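Local coordinates for protein metalloregulator ScaR (Streptococcus gordonii, PDB 3HRT) that probably binds DNA as a homodimer and regulates transcription in response to transition metal ions such as manganese, at residues His75-Val80 against Gly126-Lys131; Leu141-Ala146 against Ile209-Ile214; Val174-Arg179 against Leu192-Gln197. One frame throughout, in Å; residues are numbered along the deposited sequence.

Overall arrangement
Contact 1 is a buried contact in the metal-binding and dimerisation part of the chain. Contacts 2 and 3 both belong to the FeoA part, reach the same five-stranded sheet and are only partly buried. Contact 1 sets a helix against a loop and turns an arginine side chain toward the loop backbone, beside a metal site. Contact 2 joins a loop to the edge strand 210-213 through backbone bonds. Contact 3 pairs strands 177-183 and 190-194 and carries exposed charged groups along its outer side. Contacts 2 and 3 touch, Leu143 packing on Leu192 and Ile214 on Thr177. Contact 1 stands apart, its centre about 22 Å from that of contact 2 and about 26 Å from that of contact 3.

Contact 1. Residues His75-Val80 against Gly126-Lys131; sequences HRLIEV and GTIPAK. With CD (cadmium ion), chain D; SO4 (sulfate ion), chain C.
Arg76 and Ile128 meet where helix 62-85 of the metal-binding and dimerisation domain packs against the loop 126-131. This is a helix-to-loop contact beside the metal site of a DtxR/MntR-family metalloregulator. The closely packed part is built on Arg76. Arg76 CB rests against Ile128 CG1 at 3.6 Å. Beyond that the chain runs out extended from CG to NE (chi2 -171°, chi3 167°), which carries the guanidinium across to the loop backbone. There NH1 donates to Thr127 O, though the modelled bond is too short for its geometry to be relied on. Gly126 lies over one face of the Arg76 guanidinium, its CA 3.5 Å above the plane and offset toward the rim. NH2 forms a salt bridge with Glu137, which also accepts from Thr127 N, so one carboxylate serves both sides of the contact.

The apolar side is looser. Leu77 CD2 lies 4.0 Å from Ile128 CG2, the two side chains crossing at a slant. Val80 CG2 is 4.2 Å from Ile128 CD1, and Ile128 keeps some solvent exposure. Leu77 and Val80 also lean on helix 106-116.

One turn after His75, Glu79 points to the metal, with Cys122 as the other protein ligand; Glu79 OE1 binds the cadmium at 2.4 Å. At the guanidinium's edge sits a sulfate, probably from the crystallisation liquor, and Arg76 NH2 donates to its O2 at 2.8 Å.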
# COMPACT_ATOMS: atom_id res chain seq x y z
N HIS A 75 7.66 6.86 -5.47
CA HIS A 75 6.67 7.21 -6.47
C HIS A 75 6.71 6.31 -7.70
O HIS A 75 5.67 5.90 -8.21
CB HIS A 75 6.91 8.64 -6.90
CG HIS A 75 5.99 9.10 -7.98
ND1 HIS A 75 4.99 10.02 -7.75
CD2 HIS A 75 5.91 8.77 -9.29
CE1 HIS A 75 4.33 10.23 -8.88
NE2 HIS A 75 4.87 9.48 -9.82
N ARG A 76 7.91 6.03 -8.19
CA ARG A 76 8.09 5.35 -9.47
C ARG A 76 7.94 3.83 -9.38
O ARG A 76 7.39 3.20 -10.29
CB ARG A 76 9.43 5.77 -10.10
CG ARG A 76 9.43 7.27 -10.42
CD ARG A 76 10.63 7.77 -11.24
NE ARG A 76 10.39 9.12 -11.75
CZ ARG A 76 11.33 9.85 -12.34
NH1 ARG A 76 12.55 9.36 -12.47
NH2 ARG A 76 11.04 11.07 -12.79
N LEU A 77 8.42 3.25 -8.28
CA LEU A 77 8.23 1.83 -8.02
C LEU A 77 6.75 1.56 -7.82
O LEU A 77 6.20 0.63 -8.41
CB LEU A 77 9.01 1.42 -6.79
CG LEU A 77 10.53 1.40 -6.93
CD1 LEU A 77 11.20 0.97 -5.64
CD2 LEU A 77 10.93 0.48 -8.07
N ILE A 78 6.09 2.38 -7.01
CA ILE A 78 4.65 2.23 -6.83
C ILE A 78 3.93 2.22 -8.18
O ILE A 78 3.06 1.37 -8.44
CB ILE A 78 4.04 3.33 -5.94
CG1 ILE A 78 4.56 3.21 -4.50
CG2 ILE A 78 2.53 3.26 -5.97
CD1 ILE A 78 4.49 1.81 -3.93
N GLU A 79 4.26 3.17 -9.04
CA GLU A 79 3.59 3.26 -10.31
C GLU A 79 3.80 2.01 -11.11
O GLU A 79 2.86 1.51 -11.73
CB GLU A 79 4.10 4.45 -11.11
CG GLU A 79 3.33 5.73 -10.83
CD GLU A 79 3.94 6.90 -11.56
OE1 GLU A 79 5.10 6.73 -12.00
OE2 GLU A 79 3.29 7.97 -11.69
N VAL A 80 5.03 1.50 -11.11
CA VAL A 80 5.33 0.31 -11.92
C VAL A 80 4.48 -0.87 -11.46
O VAL A 80 3.88 -1.57 -12.26
CB VAL A 80 6.78 -0.12 -11.80
CG1 VAL A 80 6.95 -1.54 -12.41
CG2 VAL A 80 7.71 0.90 -12.42
N GLY A 126 10.75 7.99 -16.81
CA GLY A 126 11.56 8.52 -15.72
C GLY A 126 12.44 7.42 -15.17
O GLY A 126 11.97 6.29 -15.05
N THR A 127 13.70 7.71 -14.82
CA THR A 127 14.53 6.65 -14.24
C THR A 127 14.38 6.52 -12.72
O THR A 127 14.01 7.47 -12.04
CB THR A 127 16.02 6.72 -14.63
OG1 THR A 127 16.58 7.96 -14.20
CG2 THR A 127 16.18 6.54 -16.16
N ILE A 128 14.64 5.30 -12.23
CA ILE A 128 14.45 4.93 -10.82
C ILE A 128 15.82 4.72 -10.21
O ILE A 128 16.48 3.69 -10.44
CB ILE A 128 13.65 3.61 -10.70
CG1 ILE A 128 12.20 3.80 -11.15
CG2 ILE A 128 13.69 3.09 -9.26
CD1 ILE A 128 11.51 2.52 -11.55
N PRO A 129 16.27 5.69 -9.42
CA PRO A 129 17.60 5.65 -8.80
C PRO A 129 17.74 4.49 -7.82
O PRO A 129 16.75 4.01 -7.27
CB PRO A 129 17.66 6.98 -8.06
CG PRO A 129 16.23 7.29 -7.79
CD PRO A 129 15.54 6.90 -9.03
N ALA A 130 18.96 4.04 -7.58
CA ALA A 130 19.17 3.05 -6.55
C ALA A 130 18.96 3.64 -5.14
O ALA A 130 18.81 4.87 -4.97
CB ALA A 130 20.56 2.46 -6.68
N LYS A 131 18.94 2.76 -4.14
CA LYS A 131 18.88 3.13 -2.73
C LYS A 131 20.04 4.05 -2.44
O LYS A 131 21.18 3.62 -2.53
CB LYS A 131 19.09 1.87 -1.88
CG LYS A 131 18.04 1.53 -0.80
CD LYS A 131 18.08 2.40 0.46
CE LYS A 131 17.04 3.54 0.38
NZ LYS A 131 16.94 4.20 -0.99
CD CD D . 6.18 8.08 -13.64
S SO4 C . 8.64 14.09 -13.65
O1 SO4 C . 9.76 15.00 -13.37
O2 SO4 C . 8.88 12.78 -13.05
O3 SO4 C . 7.41 14.66 -13.10
O4 SO4 C . 8.51 13.90 -15.09

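Contact 2. Residues Leu141-Ala146 against Ile209-Ile214; sequences LTLEEA and IYVEKI
Leu141 holds CG opposite its backbone nitrogen (chi1 180°), beside its carbonyl carbon, and Leu141 CD1 lies 3.5 Å from Val211 CG2. In Val211 chi1 is -77°, which leaves CG2 between the backbone nitrogen and the carbonyl carbon, facing the loop. Val211 CG2 also meets Leu143 CD1 at 4.1 Å, so it is flanked by two leucines. The backbones form one antiparallel bridge, with Thr142 and Tyr210 as a non-hydrogen-bonded pair. Val211 N donates to Leu141 O at 2.8 Å, almost straight. The bond from Leu143 N to Ile209 O is longer, 3.3 Å, and poorer, since the donor stands above the carbonyl plane.

The bridge ties the loop ahead of strand 150-156 to strand 210-213, both within the FeoA region (SH3 clan). On the far edge of that strand Glu212 is backbone hydrogen-bonded to Ile153 of strand 150-156. Leu143 reaches on to Tyr190 and Leu192, while Tyr210 makes a cation-pi contact with Arg156.

Since both bonds use main-chain atoms, the bridge itself depends little on which side chains stand there; the leucines and Val211 add apolar contacts.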
# COMPACT_ATOMS: atom_id res chain seq x y z
N LEU A 141 16.52 15.46 -22.88
CA LEU A 141 16.39 16.27 -24.09
C LEU A 141 14.93 16.55 -24.42
O LEU A 141 14.24 15.71 -24.99
CB LEU A 141 17.11 15.58 -25.27
CG LEU A 141 17.16 16.18 -26.69
CD1 LEU A 141 15.97 15.72 -27.53
CD2 LEU A 141 17.26 17.71 -26.71
N THR A 142 14.46 17.73 -24.05
CA THR A 142 13.07 18.09 -24.32
C THR A 142 12.84 18.42 -25.79
O THR A 142 13.77 18.77 -26.52
CB THR A 142 12.58 19.27 -23.45
OG1 THR A 142 11.35 19.77 -23.98
CG2 THR A 142 13.59 20.40 -23.43
N LEU A 143 11.59 18.30 -26.23
CA LEU A 143 11.24 18.61 -27.60
C LEU A 143 11.74 20.01 -27.93
O LEU A 143 12.43 20.20 -28.93
CB LEU A 143 9.72 18.54 -27.81
CG LEU A 143 9.28 18.67 -29.27
CD1 LEU A 143 9.94 17.59 -30.06
CD2 LEU A 143 7.76 18.61 -29.42
N GLU A 144 11.44 20.98 -27.07
CA GLU A 144 11.79 22.36 -27.35
C GLU A 144 13.28 22.62 -27.62
O GLU A 144 13.62 23.55 -28.37
CB GLU A 144 11.28 23.28 -26.25
CG GLU A 144 12.37 23.70 -25.29
CD GLU A 144 12.18 25.11 -24.77
OE1 GLU A 144 13.20 25.84 -24.69
OE2 GLU A 144 11.02 25.49 -24.46
N GLU A 145 14.18 21.83 -27.03
CA GLU A 145 15.61 21.95 -27.31
C GLU A 145 16.03 21.11 -28.51
O GLU A 145 17.21 20.99 -28.81
CB GLU A 145 16.45 21.50 -26.11
CG GLU A 145 16.08 22.07 -24.76
CD GLU A 145 16.51 21.14 -23.59
OE1 GLU A 145 15.99 21.29 -22.46
OE2 GLU A 145 17.38 20.26 -23.84
N ALA A 146 15.06 20.50 -29.19
CA ALA A 146 15.39 19.62 -30.30
C ALA A 146 15.66 20.41 -31.58
O ALA A 146 14.73 20.82 -32.30
CB ALA A 146 14.28 18.57 -30.51
N ILE A 209 7.35 17.05 -22.90
CA ILE A 209 7.74 15.88 -23.66
C ILE A 209 9.27 15.83 -23.69
O ILE A 209 9.92 16.86 -23.81
CB ILE A 209 7.19 15.96 -25.10
CG1 ILE A 209 5.73 15.52 -25.15
CG2 ILE A 209 8.00 15.09 -26.04
CD1 ILE A 209 4.81 16.37 -24.33
N TYR A 210 9.84 14.64 -23.55
CA TYR A 210 11.27 14.46 -23.80
C TYR A 210 11.41 13.51 -24.96
O TYR A 210 10.59 12.61 -25.12
CB TYR A 210 11.97 13.89 -22.58
CG TYR A 210 11.96 14.81 -21.39
CD1 TYR A 210 10.76 15.23 -20.81
CD2 TYR A 210 13.14 15.25 -20.82
CE1 TYR A 210 10.75 16.08 -19.70
CE2 TYR A 210 13.14 16.08 -19.71
CZ TYR A 210 11.95 16.50 -19.16
OH TYR A 210 11.96 17.33 -18.08
N VAL A 211 12.43 13.71 -25.79
CA VAL A 211 12.61 12.89 -26.98
C VAL A 211 14.08 12.54 -27.15
O VAL A 211 14.94 13.14 -26.53
CB VAL A 211 12.12 13.62 -28.23
CG1 VAL A 211 10.61 13.58 -28.31
CG2 VAL A 211 12.61 15.05 -28.22
N GLU A 212 14.37 11.54 -27.97
CA GLU A 212 15.76 11.19 -28.20
C GLU A 212 15.91 10.89 -29.69
O GLU A 212 15.08 10.19 -30.27
CB GLU A 212 16.15 9.99 -27.33
CG GLU A 212 17.56 10.08 -26.73
CD GLU A 212 17.59 10.57 -25.28
OE1 GLU A 212 18.50 10.14 -24.54
OE2 GLU A 212 16.72 11.37 -24.88
N LYS A 213 16.96 11.44 -30.31
CA LYS A 213 17.12 11.34 -31.76
C LYS A 213 17.29 9.90 -32.22
O LYS A 213 18.34 9.29 -32.00
CB LYS A 213 18.27 12.20 -32.28
CG LYS A 213 18.51 12.04 -33.78
CD LYS A 213 19.55 13.02 -34.30
CE LYS A 213 20.95 12.70 -33.80
NZ LYS A 213 21.58 11.54 -34.50
N ILE A 214 16.26 9.37 -32.85
CA ILE A 214 16.33 8.05 -33.46
C ILE A 214 17.05 8.20 -34.80
O ILE A 214 17.68 7.26 -35.29
CB ILE A 214 14.91 7.44 -33.63
CG1 ILE A 214 14.96 6.09 -34.35
CG2 ILE A 214 14.02 8.38 -34.39
CD1 ILE A 214 13.58 5.59 -34.74
OXT ILE A 214 17.04 9.28 -35.40

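Contact 3. Residues Val174-Arg179 against Leu192-Gln197; sequences VGKTIR and LEVDGQ
Ile178 lies between two side chains of the facing strand. Ile178 CG2 touches Leu192 CD2 at 3.8 Å, and its CD1 reaches the side chain of Val194. Both pairs cross at a slant. Next along, Arg179 and Glu193 run side by side and point the same way, touching through their aliphatic parts, with Arg179 CD 3.5 Å from Glu193 CG. Their charged ends do not meet. The guanidinium and carboxylate planes are turned 77° apart, and Arg179 NE stays 5.8 Å from Glu193 OE1. Lys176 comes across Asp195 at about a right angle and lays its CD 3.3 Å from Asp195 OD2. Lys176 NZ is 4.6 Å from Asp195 OD2, beyond a salt bridge.

These side chains sit on a beta hairpin of the FeoA domain, made by the antiparallel strands 177-183 and 190-194. Between the backbones Arg179 N donates weakly to Glu193 O at 3.1 Å. The short strand axes make an angle of 142°, antiparallel with a marked twist.

Further out, a type I' turn from Val194 to Gln197 leads strand 190-194 into strand 197-201. Glu193 folds back at CG (chi2 62°), which lets Glu193 OE2 accept a weak hydrogen bond from Gly196 N in the turn at 2.9 Å. Leu192 packs on Ile199 and Leu201 of strand 197-201. On the other side of the hairpin, Ile178 bonds through its backbone to Tyr152 of strand 150-156.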
# COMPACT_ATOMS: atom_id res chain seq x y z
N VAL A 174 4.42 7.19 -24.69
CA VAL A 174 5.84 6.94 -24.51
C VAL A 174 6.29 5.66 -25.21
O VAL A 174 5.68 4.61 -25.02
CB VAL A 174 6.20 6.83 -23.03
CG1 VAL A 174 7.66 7.21 -22.85
CG2 VAL A 174 5.26 7.70 -22.17
N GLY A 175 7.35 5.75 -26.01
CA GLY A 175 7.78 4.62 -26.81
C GLY A 175 7.28 4.67 -28.25
O GLY A 175 7.76 3.95 -29.12
N LYS A 176 6.29 5.53 -28.50
CA LYS A 176 5.85 5.78 -29.87
C LYS A 176 6.91 6.57 -30.61
O LYS A 176 7.64 7.34 -30.00
CB LYS A 176 4.52 6.55 -29.89
CG LYS A 176 3.27 5.68 -30.07
CD LYS A 176 2.74 5.73 -31.52
CE LYS A 176 3.19 4.52 -32.37
NZ LYS A 176 4.51 4.69 -33.06
N THR A 177 7.00 6.36 -31.91
CA THR A 177 7.90 7.14 -32.76
C THR A 177 7.21 8.41 -33.27
O THR A 177 6.07 8.37 -33.72
CB THR A 177 8.45 6.29 -33.92
OG1 THR A 177 7.67 5.09 -34.04
CG2 THR A 177 9.90 5.90 -33.66
N ILE A 178 7.93 9.53 -33.18
CA ILE A 178 7.36 10.86 -33.40
C ILE A 178 8.03 11.59 -34.55
O ILE A 178 9.26 11.54 -34.68
CB ILE A 178 7.46 11.70 -32.10
CG1 ILE A 178 6.15 11.64 -31.33
CG2 ILE A 178 7.79 13.15 -32.40
CD1 ILE A 178 5.00 12.24 -32.07
N ARG A 179 7.23 12.26 -35.38
CA ARG A 179 7.72 13.01 -36.54
C ARG A 179 7.79 14.51 -36.31
O ARG A 179 6.78 15.21 -36.42
CB ARG A 179 6.83 12.76 -37.75
CG ARG A 179 7.26 11.60 -38.64
CD ARG A 179 6.99 11.91 -40.12
NE ARG A 179 7.23 10.77 -40.99
CZ ARG A 179 7.49 10.86 -42.29
NH1 ARG A 179 7.54 12.05 -42.87
NH2 ARG A 179 7.70 9.76 -43.01
N LEU A 192 3.94 18.14 -35.31
CA LEU A 192 4.35 16.75 -35.20
C LEU A 192 3.53 15.90 -36.15
O LEU A 192 2.60 16.39 -36.78
CB LEU A 192 4.17 16.23 -33.77
CG LEU A 192 4.92 16.94 -32.63
CD1 LEU A 192 4.29 16.56 -31.32
CD2 LEU A 192 6.42 16.65 -32.63
N GLU A 193 3.88 14.63 -36.22
CA GLU A 193 3.17 13.68 -37.07
C GLU A 193 3.31 12.29 -36.46
O GLU A 193 4.38 11.69 -36.48
CB GLU A 193 3.71 13.75 -38.50
CG GLU A 193 3.62 12.47 -39.33
CD GLU A 193 2.19 11.99 -39.54
OE1 GLU A 193 1.66 12.19 -40.66
OE2 GLU A 193 1.61 11.41 -38.60
N VAL A 194 2.21 11.80 -35.90
CA VAL A 194 2.23 10.57 -35.13
C VAL A 194 0.97 9.74 -35.38
O VAL A 194 -0.15 10.21 -35.13
CB VAL A 194 2.34 10.87 -33.62
CG1 VAL A 194 1.42 12.04 -33.23
CG2 VAL A 194 2.04 9.63 -32.78
N ASP A 195 1.16 8.52 -35.88
CA ASP A 195 0.05 7.64 -36.28
C ASP A 195 -0.60 8.06 -37.61
O ASP A 195 -1.57 7.45 -38.06
CB ASP A 195 -1.01 7.53 -35.18
CG ASP A 195 -0.77 6.35 -34.25
OD1 ASP A 195 -1.62 5.43 -34.24
OD2 ASP A 195 0.26 6.34 -33.54
N GLY A 196 -0.05 9.09 -38.24
CA GLY A 196 -0.58 9.57 -39.50
C GLY A 196 -1.16 10.97 -39.41
O GLY A 196 -1.12 11.73 -40.38
N GLN A 197 -1.71 11.32 -38.25
CA GLN A 197 -2.35 12.63 -38.07
C GLN A 197 -1.37 13.70 -37.58
O GLN A 197 -0.52 13.43 -36.74
CB GLN A 197 -3.54 12.53 -37.12
CG GLN A 197 -4.42 13.77 -37.12
CD GLN A 197 -5.90 13.44 -37.14
OE1 GLN A 197 -6.36 12.57 -36.39
NE2 GLN A 197 -6.65 14.13 -37.99